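Long-range contacts in ABC transporter substrate-binding protein (Streptococcus pneumoniae, PDB 4OHN), which binds histidine and probably hands amino acids to a membrane-bound ABC transporter for uptake: residues A[18-24]-A[57-63]; A[73-79]-A[210-214]; A[82-87]-A[97-101]. One frame throughout, in Å; residues are numbered along the deposited sequence. Where two conformers were deposited one is given.

Contact 1: A[18-24]-A[57-63]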
loop_
_atom_site.group_PDB
_atom_site.type_symbol
_atom_site.label_atom_id
_atom_site.label_comp_id
_atom_site.label_asym_id
_atom_site.label_seq_id
_atom_site.Cartn_x
_atom_site.Cartn_y
_atom_site.Cartn_z
ATOM N N LYS A 18 5.746 24.728 -7.580
ATOM C CA LYS A 18 5.506 24.461 -6.158
ATOM C C LYS A 18 4.381 23.462 -5.942
ATOM O O LYS A 18 3.605 23.576 -4.997
ATOM C CB LYS A 18 5.213 25.766 -5.421
ATOM C CG LYS A 18 6.354 26.769 -5.522
ATOM C CD LYS A 18 5.929 28.117 -4.982
ATOM C CE LYS A 18 7.045 29.145 -5.112
ATOM N NZ LYS A 18 8.239 28.771 -4.303
ATOM N N SER A 19 4.326 22.463 -6.811
ATOM C CA SER A 19 3.237 21.499 -6.797
ATOM C C SER A 19 3.672 20.175 -7.388
ATOM O O SER A 19 4.459 20.140 -8.342
ATOM C CB SER A 19 2.067 22.041 -7.605
ATOM O OG SER A 19 0.975 21.153 -7.555
ATOM N N ILE A 20 3.155 19.089 -6.825
ATOM C CA ILE A 20 3.350 17.764 -7.380
ATOM C C ILE A 20 2.051 16.992 -7.149
ATOM O O ILE A 20 1.395 17.193 -6.114
ATOM C CB ILE A 20 4.583 17.060 -6.758
ATOM C CG1 ILE A 20 4.915 15.808 -7.552
ATOM C CG2 ILE A 20 4.352 16.787 -5.274
ATOM C CD1 ILE A 20 6.297 15.265 -7.312
ATOM N N THR A 21 1.691 16.121 -8.087
ATOM C CA THR A 21 0.463 15.339 -7.969
ATOM C C THR A 21 0.787 13.911 -7.566
ATOM O O THR A 21 1.609 13.240 -8.188
ATOM C CB THR A 21 -0.340 15.375 -9.271
ATOM O OG1 THR A 21 -0.715 16.726 -9.522
ATOM C CG2 THR A 21 -1.587 14.503 -9.197
ATOM N N ILE A 22 0.136 13.451 -6.505
ATOM C CA ILE A 22 0.386 12.132 -5.960
ATOM C C ILE A 22 -0.892 11.305 -5.986
ATOM O O ILE A 22 -1.922 11.720 -5.465
ATOM C CB ILE A 22 0.947 12.225 -4.534
ATOM C CG1 ILE A 22 2.217 13.100 -4.533
ATOM C CG2 ILE A 22 1.231 10.836 -3.988
ATOM C CD1 ILE A 22 2.946 13.118 -3.195
ATOM N N GLY A 23 -0.793 10.133 -6.593
ATOM C CA GLY A 23 -1.918 9.234 -6.698
ATOM C C GLY A 23 -1.933 8.197 -5.589
ATOM O O GLY A 23 -0.904 7.743 -5.113
ATOM N N PHE A 24 -3.148 7.814 -5.202
ATOM C CA PHE A 24 -3.377 6.898 -4.085
ATOM C C PHE A 24 -4.750 6.267 -4.163
ATOM O O PHE A 24 -5.682 6.849 -4.678
ATOM C CB PHE A 24 -3.158 7.594 -2.722
ATOM C CG PHE A 24 -4.220 8.609 -2.352
ATOM C CD1 PHE A 24 -4.415 9.758 -3.105
ATOM C CD2 PHE A 24 -5.019 8.400 -1.254
ATOM C CE1 PHE A 24 -5.411 10.667 -2.757
ATOM C CE2 PHE A 24 -6.018 9.306 -0.919
ATOM C CZ PHE A 24 -6.206 10.424 -1.673
ATOM N N ILE A 57 7.011 22.748 -1.677
ATOM C CA ILE A 57 6.073 22.169 -2.634
ATOM C C ILE A 57 4.823 21.667 -1.920
ATOM O O ILE A 57 4.923 20.993 -0.897
ATOM C CB ILE A 57 6.765 21.013 -3.404
ATOM C CG1 ILE A 57 7.822 21.594 -4.349
ATOM C CG2 ILE A 57 5.760 20.175 -4.168
ATOM C CD1 ILE A 57 8.754 20.556 -4.992
ATOM N N THR A 58 3.665 22.021 -2.469
ATOM C CA THR A 58 2.364 21.579 -1.979
ATOM C C THR A 58 1.938 20.345 -2.776
ATOM O O THR A 58 2.074 20.303 -4.000
ATOM C CB THR A 58 1.321 22.686 -2.176
ATOM O OG1 THR A 58 1.678 23.816 -1.364
ATOM C CG2 THR A 58 -0.066 22.238 -1.791
ATOM N N VAL A 59 1.427 19.336 -2.082
ATOM C CA VAL A 59 0.944 18.133 -2.742
ATOM C C VAL A 59 -0.503 18.302 -3.178
ATOM O O VAL A 59 -1.359 18.754 -2.416
ATOM C CB VAL A 59 1.034 16.899 -1.818
ATOM C CG1 VAL A 59 0.477 15.659 -2.506
ATOM C CG2 VAL A 59 2.492 16.671 -1.383
ATOM N N ASN A 60 -0.743 17.941 -4.431
ATOM C CA ASN A 60 -2.077 17.743 -4.975
ATOM C C ASN A 60 -2.403 16.260 -4.916
ATOM O O ASN A 60 -1.865 15.478 -5.690
ATOM C CB ASN A 60 -2.136 18.254 -6.416
ATOM C CG ASN A 60 -3.453 17.967 -7.075
ATOM O OD1 ASN A 60 -4.516 18.174 -6.484
ATOM N ND2 ASN A 60 -3.402 17.471 -8.297
ATOM N N TRP A 61 -3.270 15.881 -3.983
ATOM C CA TRP A 61 -3.651 14.491 -3.792
ATOM C C TRP A 61 -4.729 14.108 -4.782
ATOM O O TRP A 61 -5.788 14.739 -4.819
ATOM C CB TRP A 61 -4.150 14.263 -2.351
ATOM C CG TRP A 61 -3.040 14.366 -1.355
ATOM C CD1 TRP A 61 -2.754 15.437 -0.540
ATOM C CD2 TRP A 61 -2.032 13.387 -1.117
ATOM N NE1 TRP A 61 -1.631 15.157 0.204
ATOM C CE2 TRP A 61 -1.164 13.915 -0.137
ATOM C CE3 TRP A 61 -1.773 12.118 -1.630
ATOM C CZ2 TRP A 61 -0.053 13.221 0.322
ATOM C CZ3 TRP A 61 -0.674 11.416 -1.158
ATOM C CH2 TRP A 61 0.173 11.978 -0.185
ATOM N N GLN A 62 -4.458 13.066 -5.560
ATOM C CA GLN A 62 -5.390 12.598 -6.571
ATOM C C GLN A 62 -5.792 11.148 -6.287
ATOM O O GLN A 62 -4.992 10.234 -6.482
ATOM C CB GLN A 62 -4.763 12.697 -7.958
ATOM C CG GLN A 62 -5.705 12.243 -9.075
ATOM C CD GLN A 62 -7.019 13.004 -9.071
ATOM O OE1 GLN A 62 -7.054 14.228 -9.288
ATOM N NE2 GLN A 62 -8.111 12.296 -8.829
ATOM N N PRO A 63 -7.020 10.929 -5.796
ATOM C CA PRO A 63 -7.430 9.532 -5.673
ATOM C C PRO A 63 -7.470 8.881 -7.049
ATOM O O PRO A 63 -7.920 9.478 -8.022
ATOM C CB PRO A 63 -8.824 9.614 -5.034
ATOM C CG PRO A 63 -9.321 10.971 -5.376
ATOM C CD PRO A 63 -8.099 11.868 -5.460
HETATM O O HOH W 1 -0.439 21.530 -5.256
#

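Contact 2: A[73-79]-A[210-214]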
loop_
_atom_site.group_PDB
_atom_site.type_symbol
_atom_site.label_atom_id
_atom_site.label_comp_id
_atom_site.label_asym_id
_atom_site.label_seq_id
_atom_site.Cartn_x
_atom_site.Cartn_y
_atom_site.Cartn_z
ATOM N N LEU A 73 0.421 7.066 -13.981
ATOM C CA LEU A 73 1.776 7.547 -13.817
ATOM C C LEU A 73 2.450 7.741 -15.183
ATOM O O LEU A 73 3.029 8.794 -15.459
ATOM C CB LEU A 73 2.554 6.568 -12.938
ATOM C CG LEU A 73 3.991 6.958 -12.581
ATOM C CD1 LEU A 73 4.073 8.267 -11.810
ATOM C CD2 LEU A 73 4.655 5.848 -11.793
ATOM N N THR A 74 2.367 6.738 -16.045
ATOM C CA THR A 74 3.014 6.809 -17.351
ATOM C C THR A 74 2.445 7.929 -18.211
ATOM O O THR A 74 3.190 8.627 -18.907
ATOM C CB THR A 74 2.872 5.463 -18.078
ATOM O OG1 THR A 74 3.570 4.478 -17.320
ATOM C CG2 THR A 74 3.469 5.523 -19.493
ATOM N N LYS A 75 1.135 8.124 -18.162
ATOM C CA LYS A 75 0.481 9.148 -18.979
ATOM C C LYS A 75 0.601 10.559 -18.401
ATOM O O LYS A 75 0.285 11.539 -19.070
ATOM C CB LYS A 75 -0.991 8.783 -19.157
ATOM C CG LYS A 75 -1.198 7.500 -19.961
ATOM C CD LYS A 75 -2.624 6.983 -19.855
ATOM C CE LYS A 75 -2.783 5.646 -20.564
ATOM N NZ LYS A 75 -4.175 5.127 -20.465
ATOM N N GLY A 76 1.046 10.671 -17.157
ATOM C CA GLY A 76 1.304 11.963 -16.546
ATOM C C GLY A 76 0.172 12.611 -15.773
ATOM O O GLY A 76 0.271 13.776 -15.413
ATOM N N THR A 77 -0.899 11.873 -15.520
ATOM C CA THR A 77 -1.996 12.429 -14.744
ATOM C C THR A 77 -1.655 12.465 -13.248
ATOM O O THR A 77 -2.240 13.259 -12.512
ATOM C CB THR A 77 -3.305 11.701 -15.013
ATOM O OG1 THR A 77 -3.172 10.343 -14.632
ATOM C CG2 THR A 77 -3.633 11.755 -16.491
ATOM N N ILE A 78 -0.689 11.642 -12.821
ATOM C CA ILE A 78 -0.067 11.748 -11.491
ATOM C C ILE A 78 1.451 11.726 -11.686
ATOM O O ILE A 78 1.927 11.289 -12.740
ATOM C CB ILE A 78 -0.506 10.602 -10.540
ATOM C CG1 ILE A 78 -0.023 9.244 -11.051
ATOM C CG2 ILE A 78 -2.038 10.649 -10.362
ATOM C CD1 ILE A 78 -0.405 8.065 -10.172
ATOM N N ASP A 79 2.197 12.191 -10.678
ATOM C CA ASP A 79 3.665 12.233 -10.738
ATOM C C ASP A 79 4.325 11.190 -9.829
ATOM O O ASP A 79 5.502 10.872 -10.024
ATOM C CB ASP A 79 4.151 13.638 -10.350
ATOM C CG ASP A 79 3.529 14.698 -11.210
ATOM O OD1 ASP A 79 3.563 14.502 -12.454
ATOM O OD2 ASP A 79 3.041 15.728 -10.684
ATOM N N VAL A 210 8.184 4.834 -2.691
ATOM C CA VAL A 210 7.470 5.786 -3.520
ATOM C C VAL A 210 7.818 5.539 -4.973
ATOM O O VAL A 210 8.997 5.458 -5.315
ATOM C CB VAL A 210 7.835 7.230 -3.129
ATOM C CG1 VAL A 210 6.978 8.218 -3.913
ATOM C CG2 VAL A 210 7.653 7.442 -1.628
ATOM N N GLY A 211 6.800 5.407 -5.816
ATOM C CA GLY A 211 7.013 5.157 -7.230
ATOM C C GLY A 211 6.944 6.396 -8.088
ATOM O O GLY A 211 6.048 7.220 -7.901
ATOM N N SER A 212 7.869 6.493 -9.048
ATOM C CA SER A 212 7.911 7.575 -10.024
ATOM C C SER A 212 8.135 7.025 -11.410
ATOM O O SER A 212 8.507 5.876 -11.594
ATOM C CB SER A 212 9.047 8.576 -9.718
ATOM O OG SER A 212 10.308 8.081 -10.139
ATOM N N ARG A 213 7.905 7.869 -12.404
ATOM C CA ARG A 213 8.352 7.550 -13.759
ATOM C C ARG A 213 9.865 7.322 -13.738
ATOM O O ARG A 213 10.594 8.003 -13.015
ATOM C CB ARG A 213 7.998 8.685 -14.714
ATOM C CG ARG A 213 6.522 8.748 -15.064
ATOM C CD ARG A 213 6.173 9.911 -15.983
ATOM N NE ARG A 213 6.293 11.199 -15.338
ATOM C CZ ARG A 213 5.347 11.787 -14.617
ATOM N NH1 ARG A 213 4.168 11.217 -14.467
ATOM N NH2 ARG A 213 5.584 12.951 -14.046
ATOM N N LYS A 214 10.349 6.370 -14.531
ATOM C CA LYS A 214 11.781 6.068 -14.528
ATOM C C LYS A 214 12.654 7.283 -14.788
ATOM O O LYS A 214 13.741 7.406 -14.222
ATOM C CB LYS A 214 12.090 4.964 -15.537
ATOM C CG LYS A 214 11.549 3.629 -15.092
ATOM C CD LYS A 214 12.059 2.512 -15.968
ATOM C CE LYS A 214 11.779 1.169 -15.341
ATOM N NZ LYS A 214 12.329 0.064 -16.168
HETATM O O HOH W 2 7.262 10.616 -12.064
#

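Contact 3: A[82-87]-A[97-101]. With HIS (histidine), chain B; ACT (acetate ion), chain D.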
loop_
_atom_site.group_PDB
_atom_site.type_symbol
_atom_site.label_atom_id
_atom_site.label_comp_id
_atom_site.label_asym_id
_atom_site.label_seq_id
_atom_site.Cartn_x
_atom_site.Cartn_y
_atom_site.Cartn_z
ATOM N N TRP A 82 2.108 6.861 -4.131
ATOM C CA TRP A 82 2.580 6.911 -2.736
ATOM C C TRP A 82 1.382 6.579 -1.863
ATOM O O TRP A 82 0.514 7.436 -1.634
ATOM C CB TRP A 82 3.148 8.307 -2.411
ATOM C CG TRP A 82 3.961 8.375 -1.150
ATOM C CD1 TRP A 82 3.859 7.562 -0.060
ATOM C CD2 TRP A 82 4.968 9.335 -0.851
ATOM N NE1 TRP A 82 4.779 7.950 0.896
ATOM C CE2 TRP A 82 5.457 9.047 0.426
ATOM C CE3 TRP A 82 5.537 10.400 -1.569
ATOM C CZ2 TRP A 82 6.493 9.774 0.996
ATOM C CZ3 TRP A 82 6.568 11.123 -0.986
ATOM C CH2 TRP A 82 7.025 10.803 0.271
ATOM N N ASN A 83 1.308 5.321 -1.431
ATOM C CA ASN A 83 0.119 4.769 -0.777
ATOM C C ASN A 83 0.373 3.327 -0.398
ATOM O O ASN A 83 -0.260 2.405 -0.905
ATOM C CB ASN A 83 -1.069 4.845 -1.754
ATOM C CG ASN A 83 -2.396 4.421 -1.163
ATOM O OD1 ASN A 83 -3.029 3.495 -1.683
ATOM N ND2 ASN A 83 -2.857 5.112 -0.128
ATOM N N GLY A 84 1.301 3.092 0.508
ATOM C CA GLY A 84 1.679 1.722 0.810
ATOM C C GLY A 84 2.007 0.937 -0.447
ATOM O O GLY A 84 1.557 -0.208 -0.610
ATOM N N TYR A 85 2.806 1.551 -1.317
ATOM C CA TYR A 85 3.101 0.970 -2.617
ATOM C C TYR A 85 4.281 0.004 -2.476
ATOM O O TYR A 85 5.427 0.420 -2.243
ATOM C CB TYR A 85 3.386 2.084 -3.617
ATOM C CG TYR A 85 3.539 1.704 -5.075
ATOM C CD1 TYR A 85 2.722 0.762 -5.688
ATOM C CD2 TYR A 85 4.461 2.354 -5.867
ATOM C CE1 TYR A 85 2.846 0.470 -7.040
ATOM C CE2 TYR A 85 4.591 2.069 -7.208
ATOM C CZ TYR A 85 3.788 1.126 -7.790
ATOM O OH TYR A 85 3.960 0.871 -9.116
ATOM N N SER A 86 4.026 -1.287 -2.629
ATOM C CA SER A 86 5.050 -2.309 -2.427
ATOM C C SER A 86 6.060 -2.313 -3.558
ATOM O O SER A 86 5.693 -2.381 -4.739
ATOM C CB SER A 86 4.392 -3.675 -2.320
ATOM O OG SER A 86 3.485 -3.662 -1.225
ATOM N N ALA A 87 7.336 -2.248 -3.189
ATOM C CA ALA A 87 8.437 -2.198 -4.152
ATOM C C ALA A 87 8.848 -3.593 -4.538
ATOM O O ALA A 87 9.640 -4.236 -3.844
ATOM C CB ALA A 87 9.621 -1.430 -3.569
ATOM N N PHE A 97 11.755 3.581 -7.960
ATOM C CA PHE A 97 11.398 3.695 -6.557
ATOM C C PHE A 97 12.397 4.518 -5.757
ATOM O O PHE A 97 13.600 4.443 -5.959
ATOM C CB PHE A 97 11.277 2.311 -5.900
ATOM C CG PHE A 97 10.058 1.531 -6.321
ATOM C CD1 PHE A 97 10.160 0.537 -7.263
ATOM C CD2 PHE A 97 8.829 1.778 -5.753
ATOM C CE1 PHE A 97 9.035 -0.195 -7.648
ATOM C CE2 PHE A 97 7.700 1.059 -6.136
ATOM C CZ PHE A 97 7.809 0.060 -7.074
ATOM N N SER A 98 11.850 5.274 -4.812
ATOM C CA SER A 98 12.637 5.819 -3.704
ATOM C C SER A 98 13.207 4.677 -2.870
ATOM O O SER A 98 12.868 3.504 -3.045
ATOM C CB SER A 98 11.772 6.694 -2.801
ATOM O OG SER A 98 10.839 5.906 -2.063
ATOM N N ASN A 99 14.071 5.027 -1.931
ATOM C CA ASN A 99 14.401 4.116 -0.852
ATOM C C ASN A 99 13.100 3.684 -0.153
ATOM O O ASN A 99 12.122 4.428 -0.090
ATOM C CB ASN A 99 15.337 4.779 0.165
ATOM C CG ASN A 99 16.737 4.884 -0.321
ATOM O OD1 ASN A 99 17.133 4.237 -1.269
ATOM N ND2 ASN A 99 17.528 5.670 0.368
ATOM N N SER A 100 13.106 2.479 0.388
ATOM C CA SER A 100 11.952 1.992 1.122
ATOM C C SER A 100 11.878 2.617 2.519
ATOM O O SER A 100 12.900 2.885 3.150
ATOM C CB SER A 100 11.968 0.467 1.186
ATOM O OG SER A 100 11.869 -0.097 -0.119
ATOM N N TYR A 101 10.663 2.833 3.013
ATOM C CA TYR A 101 10.479 3.536 4.288
ATOM C C TYR A 101 9.771 2.734 5.358
ATOM O O TYR A 101 9.682 3.192 6.492
ATOM C CB TYR A 101 9.795 4.896 4.075
ATOM C CG TYR A 101 8.438 4.812 3.449
ATOM C CD1 TYR A 101 7.311 4.617 4.218
ATOM C CD2 TYR A 101 8.280 4.904 2.067
ATOM C CE1 TYR A 101 6.049 4.526 3.635
ATOM C CE2 TYR A 101 7.024 4.804 1.482
ATOM C CZ TYR A 101 5.929 4.604 2.270
ATOM O OH TYR A 101 4.661 4.520 1.729
HETATM N N HIS B . 0.715 -2.870 -0.978
HETATM C CA HIS B . -0.213 -3.285 -2.058
HETATM C C HIS B . 0.244 -2.749 -3.396
HETATM O O HIS B . 1.258 -2.015 -3.447
HETATM C CB HIS B . -1.687 -2.937 -1.739
HETATM C CG HIS B . -2.107 -1.507 -1.914
HETATM N ND1 HIS B . -3.373 -1.189 -2.379
HETATM C CD2 HIS B . -1.516 -0.325 -1.612
HETATM C CE1 HIS B . -3.523 0.121 -2.383
HETATM N NE2 HIS B . -2.413 0.671 -1.915
HETATM O OXT HIS B . -0.417 -3.085 -4.402
HETATM C C ACT D . 2.549 -1.264 -11.406
HETATM O O ACT D . 2.296 -0.895 -10.252
HETATM O OXT ACT D . 1.865 -2.225 -11.815
HETATM C CH3 ACT D . 3.610 -0.595 -12.227
HETATM O O HOH W 3 4.043 4.131 -0.947
#

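Contact 1: A[18-24]-A[57-63]
I22 packs against two neighbours on the strand beside it: its CD1 lies 3.6 Å from V59 CG1, and its CG2 reaches W61 CZ3 at 3.5 Å. With chi1 at -56°, CG2 is anti to the backbone N and CG1 stands beside that N, which sends one branch to the indole and the other to the valine. The two rings farther along meet edge-to-face, the edge of W61 turned to the face of F24 with the planes at 82°, while F24 CE1 rests 3.8 Å from W61 CB. This is the close-packed side, and helix 43-53 covers it, with A48 and I45 against W61 and F52 against I20.

The other face is looser and more polar. T21 and N60 lie alongside each other, and N60 ND2 donates a straight bond of 3.0 Å to T21 OG1, which lies in the amide plane. Near the start of the pair a water links S19 OG with T58 O. Q62 does not bond 18-24 through its amide; NE2 bonds P63 O of its own strand at 2.9 Å.

Between the faces, backbone bonds run in regular parallel register, from T58 N to K18 O through Q62 N to I22 O, before a weak last one from F24 N to Q62 O. Two parallel strands joined through helix 43-53 form the beta-alpha-beta crossover expected in one lobe of a periplasmic-type binding protein.

Contact 2: A[73-79]-A[210-214]
The R213 guanidinium faces water 2 on one side, 3.3 Å above its plane and toward the rim, while its edge is ringed by three oxygens of 73-79. NH1 gives one hydrogen to L73 O at 2.9 Å and the other to I78 O at 2.8 Å, both acceptors being met in their carbonyl planes. NH2 takes D79 OD1 at 3.0 Å in a nearly straight salt bridge. The carboxylate stands almost perpendicular to the guanidinium, at 88°, and OD1 is approached from its anti side, somewhat out of the carboxylate plane. Three in-plane bonds therefore fix the rotation of the group.

Helix 69-75 ends here in a Schellman motif, with G76 at positive phi. R213 thus meets the C-terminal end of the helix, whose dipole would probably favour a positive charge. L73 O serves two donors, G76 N and R213 NH1. A bend at chi3 (-69°) turns the arginine chain back to that carbonyl, after its CG has passed L73 CG at 4.0 Å.

L73, with CG anti to its backbone N (chi1 -176°), carries CD2 over to the strand, 3.7 Å from S212 C. Water 2 joins the backbones as well, donating to D79 O and accepting from R213 N. The other D79 oxygen, OD2, is bonded by T21 N of strand 19-24, and D216 adds a long, weak ion pair at R213 NH2.

Contact 3: A[82-87]-A[97-101]
Y85 and F97 meet through their CE2 atoms, 3.4 Å apart, with the ring planes inclined at 41°. On the F97 ring, A87 lays its methyl almost squarely over one face: CB is 3.9 Å from the ring centroid and only 7° off the normal, a CH-pi contact. The second meeting point is W82 with Y101, again oblique, where the phenol OH comes 3.5 Å from the indole NE1. Y101 CG sits between its own backbone N and carbonyl carbon (chi1 60°), which directs the ring toward 82-87.

Water 3 lies at the edge of the Y101 ring. It pairs with the phenol OH at 2.8 Å and accepts from the backbone N of both N83 and Y85, so the tyrosine reaches the loop through it. That loop holds the bound histidine: its amino N donates to G84 O and to S86 OG, S86 N donates a straight 3.0 Å bond to the ligand O, and the imidazole NE2 donates to N83 OD1. Y85 OH donates instead to an acetate, probably from the crystallisation liquor.

Behind this shell, E206 is hydrogen-bonded to S86 OG. D44 accepts from G84 N and has weaker bonds to W82 NE1 and Y101 OH. The ligand-binding loop runs along strand 206-212, bonded backbone to backbone at Y85 with A209 and A87 with A207, and F208 touches S86 and Y101. Helix 43-53 packs on W82 through L47 and A48, F227 of helix 217-232 also lies against the indole, and R91 and R92 of helix 89-92 border F97.

In the fold
From the N terminus, contact 1 closes first: strand 19-24 runs out through the small three-stranded sheet and helix 43-53, and the chain returns as strand 58-63. Helix 69-75 follows and enters contact 2, whose partner, at the end of strand 206-212, comes 131 residues later. Contact 3, between 82-87 and 97-101, opens and shuts within that long excursion, around helix 89-92. The three adjoin: T21 O meets D79 N at 2.8 Å between contacts 1 and 2, I22 packs on W82 between 1 and 3, and V210 O faces S98 N between 2 and 3. Of the three, contact 3 holds the histidine-pocket residues; contacts 1 and 2 tie helices and strands of one sheet.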